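Local coordinates for protein histidinol-phosphatase (Listeria monocytogenes serotype 4b str. H7858, PDB 6NLR) that probably hydrolyses histidinol phosphate to histidinol and phosphate in histidine biosynthesis, using a trinuclear metal centre, at residues A[37-42]-A[69-74]. Residues are numbered along the deposited sequence; the frame is centred on the assembly and turned at random.
With MN (manganese (II) ion), chain D.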
# COMPACT_ATOMS: atom_id res chain seq x y z
N ILE A 37 -2.43 -6.11 -10.74
CA ILE A 37 -3.43 -6.59 -9.76
C ILE A 37 -2.64 -7.07 -8.56
O ILE A 37 -1.97 -8.12 -8.67
CB ILE A 37 -4.30 -7.69 -10.37
CG1 ILE A 37 -4.99 -7.21 -11.65
CG2 ILE A 37 -5.29 -8.18 -9.32
CD1 ILE A 37 -5.53 -8.33 -12.49
N VAL A 38 -2.71 -6.32 -7.46
CA VAL A 38 -1.96 -6.62 -6.23
C VAL A 38 -2.96 -6.64 -5.08
O VAL A 38 -3.01 -5.70 -4.25
CB VAL A 38 -0.78 -5.65 -6.04
CG1 VAL A 38 0.35 -6.02 -7.00
CG2 VAL A 38 -1.17 -4.19 -6.24
N GLU A 39 -3.76 -7.70 -5.04
CA GLU A 39 -4.82 -7.86 -4.04
C GLU A 39 -4.18 -8.04 -2.65
O GLU A 39 -3.04 -8.58 -2.56
CB GLU A 39 -5.73 -9.03 -4.41
CG GLU A 39 -6.99 -9.03 -3.60
CD GLU A 39 -7.68 -7.67 -3.61
OE1 GLU A 39 -8.42 -7.41 -4.56
OE2 GLU A 39 -7.44 -6.90 -2.66
N HIS A 40 -4.88 -7.62 -1.60
CA HIS A 40 -4.41 -7.85 -0.21
C HIS A 40 -4.16 -9.33 0.06
O HIS A 40 -5.09 -10.14 -0.14
CB HIS A 40 -5.44 -7.33 0.78
CG HIS A 40 -5.63 -5.87 0.65
ND1 HIS A 40 -4.68 -4.99 1.11
CD2 HIS A 40 -6.64 -5.15 0.14
CE1 HIS A 40 -5.10 -3.75 0.89
NE2 HIS A 40 -6.30 -3.83 0.29
N ALA A 41 -2.95 -9.68 0.50
CA ALA A 41 -2.62 -11.07 0.90
C ALA A 41 -3.39 -11.40 2.17
O ALA A 41 -3.56 -10.53 3.01
CB ALA A 41 -1.14 -11.22 1.14
N PRO A 42 -3.87 -12.65 2.34
CA PRO A 42 -4.47 -13.08 3.60
C PRO A 42 -3.61 -12.79 4.84
O PRO A 42 -2.39 -12.96 4.77
CB PRO A 42 -4.62 -14.60 3.41
CG PRO A 42 -4.76 -14.78 1.91
CD PRO A 42 -3.85 -13.71 1.32
N PRO A 69 -6.63 -19.94 -4.68
CA PRO A 69 -6.74 -20.62 -5.97
C PRO A 69 -7.73 -19.92 -6.94
O PRO A 69 -7.43 -19.81 -8.12
CB PRO A 69 -7.26 -22.02 -5.61
CG PRO A 69 -6.87 -22.22 -4.15
CD PRO A 69 -6.89 -20.84 -3.54
N TYR A 70 -8.85 -19.43 -6.41
CA TYR A 70 -9.92 -18.75 -7.19
C TYR A 70 -9.39 -17.39 -7.66
O TYR A 70 -9.63 -17.00 -8.82
CB TYR A 70 -11.20 -18.66 -6.36
CG TYR A 70 -11.76 -20.01 -5.97
CD1 TYR A 70 -12.44 -20.81 -6.89
CD2 TYR A 70 -11.59 -20.51 -4.69
CE1 TYR A 70 -12.92 -22.06 -6.54
CE2 TYR A 70 -12.09 -21.75 -4.32
CZ TYR A 70 -12.76 -22.53 -5.25
OH TYR A 70 -13.27 -23.75 -4.90
N TYR A 71 -8.63 -16.70 -6.80
CA TYR A 71 -7.99 -15.40 -7.13
C TYR A 71 -7.04 -15.58 -8.31
O TYR A 71 -7.20 -14.85 -9.31
CB TYR A 71 -7.24 -14.84 -5.93
CG TYR A 71 -6.36 -13.66 -6.25
CD1 TYR A 71 -6.91 -12.44 -6.59
CD2 TYR A 71 -4.98 -13.75 -6.20
CE1 TYR A 71 -6.12 -11.34 -6.87
CE2 TYR A 71 -4.17 -12.67 -6.47
CZ TYR A 71 -4.74 -11.45 -6.80
OH TYR A 71 -3.97 -10.35 -7.03
N PHE A 72 -6.10 -16.53 -8.22
CA PHE A 72 -5.12 -16.79 -9.29
C PHE A 72 -5.84 -17.21 -10.57
O PHE A 72 -5.47 -16.74 -11.65
CB PHE A 72 -4.08 -17.82 -8.86
CG PHE A 72 -3.01 -17.22 -7.99
CD1 PHE A 72 -2.24 -16.17 -8.46
CD2 PHE A 72 -2.80 -17.67 -6.70
CE1 PHE A 72 -1.24 -15.62 -7.68
CE2 PHE A 72 -1.81 -17.11 -5.92
CZ PHE A 72 -1.04 -16.09 -6.41
N LYS A 73 -6.85 -18.07 -10.48
CA LYS A 73 -7.57 -18.53 -11.68
C LYS A 73 -8.20 -17.31 -12.38
O LYS A 73 -8.02 -17.18 -13.60
CB LYS A 73 -8.62 -19.57 -11.29
CG LYS A 73 -9.48 -20.03 -12.45
CD LYS A 73 -10.59 -20.95 -12.01
CE LYS A 73 -11.44 -21.39 -13.18
NZ LYS A 73 -12.77 -21.81 -12.69
N LYS A 74 -8.93 -16.46 -11.65
CA LYS A 74 -9.65 -15.30 -12.26
C LYS A 74 -8.63 -14.34 -12.86
O LYS A 74 -8.80 -13.90 -13.99
CB LYS A 74 -10.54 -14.62 -11.23
CG LYS A 74 -11.23 -13.34 -11.71
CD LYS A 74 -12.17 -13.58 -12.88
CE LYS A 74 -12.80 -12.30 -13.38
NZ LYS A 74 -13.67 -11.70 -12.35
MN MN D . -7.73 -2.25 0.09
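Tyr71 reaches from helix 68-81 to strand 34-40 and sets its phenol end between Ile37 and Glu39. Its CG stands anti to the backbone N (chi1 169°), which carries the ring toward the strand. On one flank CB of Glu39 lies 3.4 Å from CE1 of Tyr71. Two residues earlier, on the same helix-facing side of the strand, CG2 of Ile37 comes within 3.4 Å of OH of Tyr71. Both approach the ring obliquely. The hydroxyl also sits 3.3 Å from the backbone N of Glu39, and it is hydrogen-bonded to the carbonyl of Gly91 on the adjacent strand 87-95. The strand and helix segments run nearly antiparallel, at 164°, as expected for a helix packed on a parallel strand of the TIM-barrel-like PHP fold. Glu39 turns its carboxylate away from the helix through a bend at chi2. There OE2 accepts the backbone N-H of His40 at 2.9 Å, from the anti side and tilted 24° out of the carboxylate plane. OE2 is also hydrogen-bonded to ND1 of His8, while OE1 is hydrogen-bonded to OG1 of Thr9. Glu39 is thus a second-shell residue behind His8, a cobalt ligand. The side chain of His40 leaves the strand away from the helix, and its NE2 binds manganese at 2.1 Å, together with His14 and His260.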